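Local atomic coordinates of putative GGDEF domain protein (Pseudomonas aeruginosa, PDB entry 7E6G), a protein that probably makes the second messenger 3',3'-c-di-GMP from two molecules of GTP, with magnesium as cofactor, as a diguanylate cyclase of the GGDEF family. Residues Q40-R43 with L44-A48; L26-A29 with L30-R34; Q55-A58 with R59-L63. All coordinates share one frame; numbering follows the deposited sequence.

Contact 1: Q40-R43 with L44-A48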
# COMPACT_ATOMS: atom_id res chain seq x y z
N GLN A 40 -27.60 12.94 49.51
CA GLN A 40 -26.43 12.14 49.16
C GLN A 40 -26.70 11.33 47.91
O GLN A 40 -25.81 11.16 47.06
CB GLN A 40 -26.05 11.21 50.33
CG GLN A 40 -25.46 11.93 51.54
CD GLN A 40 -25.36 11.03 52.78
OE1 GLN A 40 -25.89 9.90 52.83
NE2 GLN A 40 -24.69 11.55 53.81
N LEU A 41 -27.92 10.82 47.75
CA LEU A 41 -28.25 10.05 46.56
C LEU A 41 -28.19 10.93 45.32
O LEU A 41 -27.70 10.50 44.27
CB LEU A 41 -29.63 9.42 46.70
CG LEU A 41 -29.91 8.22 45.79
CD1 LEU A 41 -28.72 7.27 45.77
CD2 LEU A 41 -31.16 7.49 46.22
N VAL A 42 -28.69 12.16 45.43
CA VAL A 42 -28.63 13.07 44.29
C VAL A 42 -27.17 13.37 43.94
O VAL A 42 -26.79 13.39 42.76
CB VAL A 42 -29.43 14.35 44.60
CG1 VAL A 42 -29.08 15.46 43.63
CG2 VAL A 42 -30.91 14.06 44.54
N ARG A 43 -26.34 13.57 44.96
CA ARG A 43 -24.91 13.80 44.75
C ARG A 43 -24.27 12.63 44.01
O ARG A 43 -23.47 12.81 43.08
CB ARG A 43 -24.25 14.06 46.11
CG ARG A 43 -22.72 14.02 46.21
CD ARG A 43 -21.96 14.63 45.02
NE ARG A 43 -22.43 15.95 44.60
CZ ARG A 43 -22.31 17.07 45.31
NH1 ARG A 43 -22.78 18.22 44.82
NH2 ARG A 43 -21.74 17.05 46.51
N LEU A 44 -24.63 11.40 44.40
CA LEU A 44 -24.08 10.22 43.74
C LEU A 44 -24.51 10.14 42.28
O LEU A 44 -23.70 9.87 41.38
CB LEU A 44 -24.51 8.97 44.52
CG LEU A 44 -23.72 8.51 45.77
CD1 LEU A 44 -23.16 9.66 46.63
CD2 LEU A 44 -24.56 7.57 46.66
N GLU A 45 -25.72 10.40 41.95
CA GLU A 45 -26.18 10.39 40.62
C GLU A 45 -25.60 11.45 39.83
O GLU A 45 -25.40 11.27 38.73
CB GLU A 45 -27.64 10.40 40.60
CG GLU A 45 -28.14 9.08 41.05
CD GLU A 45 -29.59 9.05 41.43
OE1 GLU A 45 -30.04 8.01 41.87
OE2 GLU A 45 -30.28 10.04 41.27
N ARG A 46 -25.33 12.55 40.41
CA ARG A 46 -24.72 13.61 39.71
C ARG A 46 -23.35 13.24 39.37
O ARG A 46 -22.92 13.61 38.41
CB ARG A 46 -24.76 14.93 40.49
CG ARG A 46 -24.68 16.21 39.67
CD ARG A 46 -24.35 17.50 40.39
NE ARG A 46 -25.49 18.27 40.84
CZ ARG A 46 -25.85 18.33 42.11
NH1 ARG A 46 -25.15 17.70 43.02
NH2 ARG A 46 -26.91 19.02 42.49
N ILE A 47 -22.66 12.56 40.20
CA ILE A 47 -21.33 12.22 39.93
C ILE A 47 -21.24 11.39 38.72
O ILE A 47 -20.43 11.55 37.97
CB ILE A 47 -20.69 11.46 41.07
CG1 ILE A 47 -20.37 12.35 42.20
CG2 ILE A 47 -19.36 10.96 40.67
CD1 ILE A 47 -19.94 11.71 43.46
N ALA A 48 -22.11 10.47 38.60
CA ALA A 48 -22.20 9.61 37.54
C ALA A 48 -22.55 10.20 36.31
O ALA A 48 -22.22 9.69 35.42
CB ALA A 48 -23.19 8.61 37.86
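The amide N of Leu44 donates to Gln40 O at 2.9 Å, the first of four successive i to i+4 bonds that make this piece of the long helix 27-102 regular α-helix. Glu45, Arg46 and Ile47 repeat the pattern on Leu41, Val42 and Arg43. The helix runs beside its copy in the second subunit, where Leu44 meets Leu44, as in a parallel coiled coil; leucine suits this face because its branched apolar end packs in the seam. One turn earlier, Leu41 adds its CD1, 4.3 Å from Leu44 CD2, and itself packs on Gln40 of the second subunit. Glu45 crosses Leu41 at a slant: its chain is extended, and OE1 comes 3.9 Å from Leu41 CG, a methine-to-carboxylate touch that leaves the charge at the surface. Arginine at positions 43 and 46 serves a different partner. NH1 and NH2 of Arg43 are each salt-bridged to an acidic side chain on a chain of another protein, with which Arg46 NH1 has a long, weak ion pair. The Arg43 and Arg46 guanidinium planes are 53° apart, and Val42 CG1 covers one face of the latter. A bend at chi3 turns the Arg43 guanidinium aside, while the bend at chi2 (39°) swings CD over the next turn, 3.9 Å from Ile47 CD1.

Contact 2: L26-A29 with L30-R34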
# COMPACT_ATOMS: atom_id res chain seq x y z
N LEU A 26 -37.05 10.94 68.45
CA LEU A 26 -36.44 10.49 67.27
C LEU A 26 -37.11 10.75 66.02
O LEU A 26 -36.63 10.37 65.09
CB LEU A 26 -36.17 9.03 67.36
CG LEU A 26 -35.39 8.32 68.39
CD1 LEU A 26 -35.17 6.95 68.03
CD2 LEU A 26 -34.17 8.96 68.76
N HIS A 27 -38.24 11.37 66.00
CA HIS A 27 -38.95 11.68 64.82
C HIS A 27 -38.38 12.68 63.91
O HIS A 27 -38.13 12.47 62.85
CB HIS A 27 -40.27 12.15 65.26
CG HIS A 27 -41.20 12.38 64.15
ND1 HIS A 27 -41.45 13.61 63.65
CD2 HIS A 27 -41.94 11.55 63.43
CE1 HIS A 27 -42.23 13.52 62.64
NE2 HIS A 27 -42.58 12.28 62.50
N GLN A 28 -38.01 13.75 64.48
CA GLN A 28 -37.43 14.86 63.84
C GLN A 28 -36.07 14.51 63.34
O GLN A 28 -35.66 15.05 62.51
CB GLN A 28 -37.54 16.05 64.75
CG GLN A 28 -37.62 17.41 64.14
CD GLN A 28 -36.43 18.28 64.55
OE1 GLN A 28 -36.49 19.47 64.53
NE2 GLN A 28 -35.38 17.66 64.99
N ALA A 29 -35.34 13.70 64.00
CA ALA A 29 -34.11 13.16 63.62
C ALA A 29 -34.19 12.31 62.43
O ALA A 29 -33.43 12.41 61.66
CB ALA A 29 -33.63 12.42 64.76
N LEU A 30 -35.16 11.46 62.32
CA LEU A 30 -35.38 10.65 61.21
C LEU A 30 -35.79 11.38 60.07
O LEU A 30 -35.53 10.98 59.06
CB LEU A 30 -36.27 9.51 61.49
CG LEU A 30 -36.54 8.59 60.37
CD1 LEU A 30 -35.47 7.69 59.97
CD2 LEU A 30 -37.65 7.72 60.63
N ALA A 31 -36.58 12.39 60.19
CA ALA A 31 -36.93 13.24 59.05
C ALA A 31 -35.69 13.92 58.48
O ALA A 31 -35.47 13.93 57.25
CB ALA A 31 -37.98 14.29 59.47
N ARG A 32 -34.85 14.47 59.37
CA ARG A 32 -33.64 15.14 58.92
C ARG A 32 -32.71 14.17 58.22
O ARG A 32 -32.14 14.49 57.17
CB ARG A 32 -32.94 15.81 60.10
CG ARG A 32 -33.70 16.99 60.61
CD ARG A 32 -33.09 17.55 61.86
NE ARG A 32 -31.76 18.07 61.61
CZ ARG A 32 -31.10 18.85 62.45
NH1 ARG A 32 -31.67 19.20 63.60
NH2 ARG A 32 -29.89 19.27 62.14
N LEU A 33 -32.58 12.96 58.75
CA LEU A 33 -31.62 12.04 58.15
C LEU A 33 -32.15 11.46 56.85
O LEU A 33 -31.37 11.25 55.90
CB LEU A 33 -31.24 10.95 59.15
CG LEU A 33 -30.17 10.02 58.60
CD1 LEU A 33 -28.79 10.52 58.95
CD2 LEU A 33 -30.40 8.71 59.24
N ARG A 34 -33.45 11.20 56.75
CA ARG A 34 -34.00 10.77 55.46
C ARG A 34 -33.77 11.83 54.39
O ARG A 34 -33.36 11.52 53.25
CB ARG A 34 -35.49 10.47 55.60
CG ARG A 34 -36.13 10.02 54.30
CD ARG A 34 -37.15 11.02 53.82
NE ARG A 34 -38.37 10.36 53.37
CZ ARG A 34 -39.60 10.71 53.75
NH1 ARG A 34 -39.79 11.73 54.57
NH2 ARG A 34 -40.63 10.03 53.30
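Gln28 has its CG across from the backbone N (chi1 -151°), and a bend at chi2 carries its amide toward Arg32 on the next helical turn; in Arg32 the CG lies across from the carbonyl carbon instead (chi1 -70°), which lays the chain back along the preceding turn. Gln28 NE2 therefore comes 3.9 Å from Arg32 CD, at the edge of the guanidinium and near its plane, with the amide and guanidinium planes 75° apart. This is a van der Waals approach between long polar chains that suit an exposed surface. Nearer the backbone, Arg32 CG rests 3.3 Å from Gln28 O, the carbonyl that also accepts from Arg32 N.

Such contacts belong to the opening turns of helix 27-102. Leu26 is still outside the helix, yet its O takes a weak bond from Leu30 N at 3.3 Å, whereas Ala31 N to His27 O, 3.1 Å, and Leu33 N to Ala29 O, also 3.1 Å, are firmer. After helix 3-17 the chain reverses, and helix 27-102 packs against it as a helical hairpin: Leu30 and Ala31 touch Leu16, the imidazole NE2 of His27 bonds to Leu16 O, and Arg34 is salt-bridged to Asp9 and Asp13. Ala29 packs on Ile12 of the second subunit and Leu33 on its own counterpart there; the small alanine suits a helix-helix interface. Across the turn, Ala31 CB sits 3.8 Å from His27 O, its short methyl fitting beside the backbone.

Contact 3: Q55-A58 with R59-L63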
# COMPACT_ATOMS: atom_id res chain seq x y z
N GLN A 55 -17.04 10.79 29.45
CA GLN A 55 -16.75 9.63 28.62
C GLN A 55 -17.43 9.71 27.26
O GLN A 55 -16.90 9.19 26.27
CB GLN A 55 -17.16 8.36 29.35
CG GLN A 55 -16.51 8.26 30.70
CD GLN A 55 -16.94 7.04 31.46
OE1 GLN A 55 -17.33 6.03 30.87
NE2 GLN A 55 -16.93 7.14 32.78
N SER A 56 -18.60 10.36 27.19
CA SER A 56 -19.24 10.60 25.90
C SER A 56 -18.38 11.52 25.04
O SER A 56 -18.22 11.28 23.83
CB SER A 56 -20.62 11.21 26.11
OG SER A 56 -21.51 10.88 25.06
N MET A 57 -17.83 12.57 25.65
CA MET A 57 -16.93 13.48 24.94
C MET A 57 -15.72 12.74 24.37
O MET A 57 -15.39 12.86 23.18
CB MET A 57 -16.48 14.57 25.91
CG MET A 57 -15.60 15.65 25.33
SD MET A 57 -15.43 17.05 26.46
CE MET A 57 -14.37 16.37 27.75
N ALA A 58 -15.04 11.96 25.23
CA ALA A 58 -13.88 11.19 24.79
C ALA A 58 -14.26 10.17 23.72
O ALA A 58 -13.50 9.95 22.77
CB ALA A 58 -13.22 10.50 25.98
N ARG A 59 -15.41 9.63 23.79
CA ARG A 59 -15.79 8.75 22.79
C ARG A 59 -16.03 9.32 21.49
O ARG A 59 -15.68 8.80 20.55
CB ARG A 59 -16.97 8.03 23.29
CG ARG A 59 -17.99 7.66 22.30
CD ARG A 59 -17.79 6.25 22.10
NE ARG A 59 -19.05 5.68 21.77
CZ ARG A 59 -19.18 4.48 21.32
NH1 ARG A 59 -20.37 4.06 21.02
NH2 ARG A 59 -18.09 3.74 21.13
N GLU A 60 -16.61 10.45 21.44
CA GLU A 60 -16.89 11.10 20.27
C GLU A 60 -15.59 11.41 19.61
O GLU A 60 -15.43 11.20 18.55
CB GLU A 60 -17.54 12.36 20.74
CG GLU A 60 -18.60 13.02 19.92
CD GLU A 60 -19.47 14.06 20.65
OE1 GLU A 60 -20.41 14.53 20.01
OE2 GLU A 60 -19.32 14.43 21.83
N GLN A 61 -14.64 11.90 20.30
CA GLN A 61 -13.31 12.18 19.77
C GLN A 61 -12.68 10.92 19.18
O GLN A 61 -12.14 10.94 18.06
CB GLN A 61 -12.42 12.78 20.86
CG GLN A 61 -12.92 14.14 21.38
CD GLN A 61 -12.17 14.66 22.62
OE1 GLN A 61 -11.33 13.96 23.20
NE2 GLN A 61 -12.49 15.90 23.03
N ASN A 62 -12.77 9.81 19.90
CA ASN A 62 -12.14 8.58 19.44
C ASN A 62 -12.81 8.03 18.18
O ASN A 62 -12.14 7.49 17.29
CB ASN A 62 -12.17 7.54 20.57
CG ASN A 62 -11.64 6.20 20.13
OD1 ASN A 62 -12.42 5.29 19.81
ND2 ASN A 62 -10.32 6.06 20.10
N LEU A 63 -14.14 8.14 18.09
CA LEU A 63 -14.82 7.69 16.88
C LEU A 63 -14.45 8.56 15.69
O LEU A 63 -14.33 8.06 14.56
CB LEU A 63 -16.33 7.66 17.09
CG LEU A 63 -16.88 6.64 18.08
CD1 LEU A 63 -18.41 6.74 18.18
CD2 LEU A 63 -16.46 5.21 17.73
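Backbone bonds come first along Gln55-Leu63, a mid-helix part of the long helix 27-102, which pairs with its copy in the second subunit in the manner of a parallel coiled coil. Arg59 N to Gln55 O measures 2.9 Å, and Glu60, Gln61 and Asn62 donate in the same i to i+4 fashion to Ser56, Met57 and Ala58. Gln61 N to Met57 O is the straightest of the four, with an N-H...O angle of 169°.

Van der Waals contacts are the second kind. Met57 and Gln61 lie side by side and point the same way, Met57 CG being 3.9 Å from Gln61 NE2; both are unbranched chains, able to lie alongside one another. Because Gln61 CG stands across from its carbonyl carbon (chi1 -63°), it comes back over the previous turn to within 3.3 Å of Met57 O. Glu60 CB, placed by the backbone alone, lies 3.3 Å from Ser56 O. Ala58, with no chain beyond CB, packs against an aromatic group on a chain of another protein.

Charged and amide ends are spent mainly on other chains. Glu60 OE2 makes a salt bridge to a basic group on a chain of another protein. Arg59 NH2 is salt-bridged to an acidic side chain, and NH1 bonds to the backbone, of a chain of another protein. On the seam between the copies, Asn62 ND2 bonds to Asn62 OD1 of the second subunit; asparagine suits the place because its amide both donates and accepts. Gln55 packs on Gln55 of the second subunit. Within the helix, Leu63 covers one face of the Arg59 guanidinium: its CD1 lies 3.8 Å above the plane, offset to the rim.

In the fold
The three contacts follow one another along helix 27-102, in the chain order contact 2, contact 1, contact 3. Centres of contacts 2 and 1 lie about 21 Å apart and those of 1 and 3 about 23 Å, while 2 and 3 are about 44 Å apart, so the distances add up as on a straight rod. None touches another, yet each meets the second subunit, and contacts 1 and 3 also receive chains of another protein. All lie away from the magnesium site of Asp139, Val140 and Glu182. Measured from the centre of the chain, the centres of contacts 2, 1 and 3 are about 89, 69 and 48 Å out.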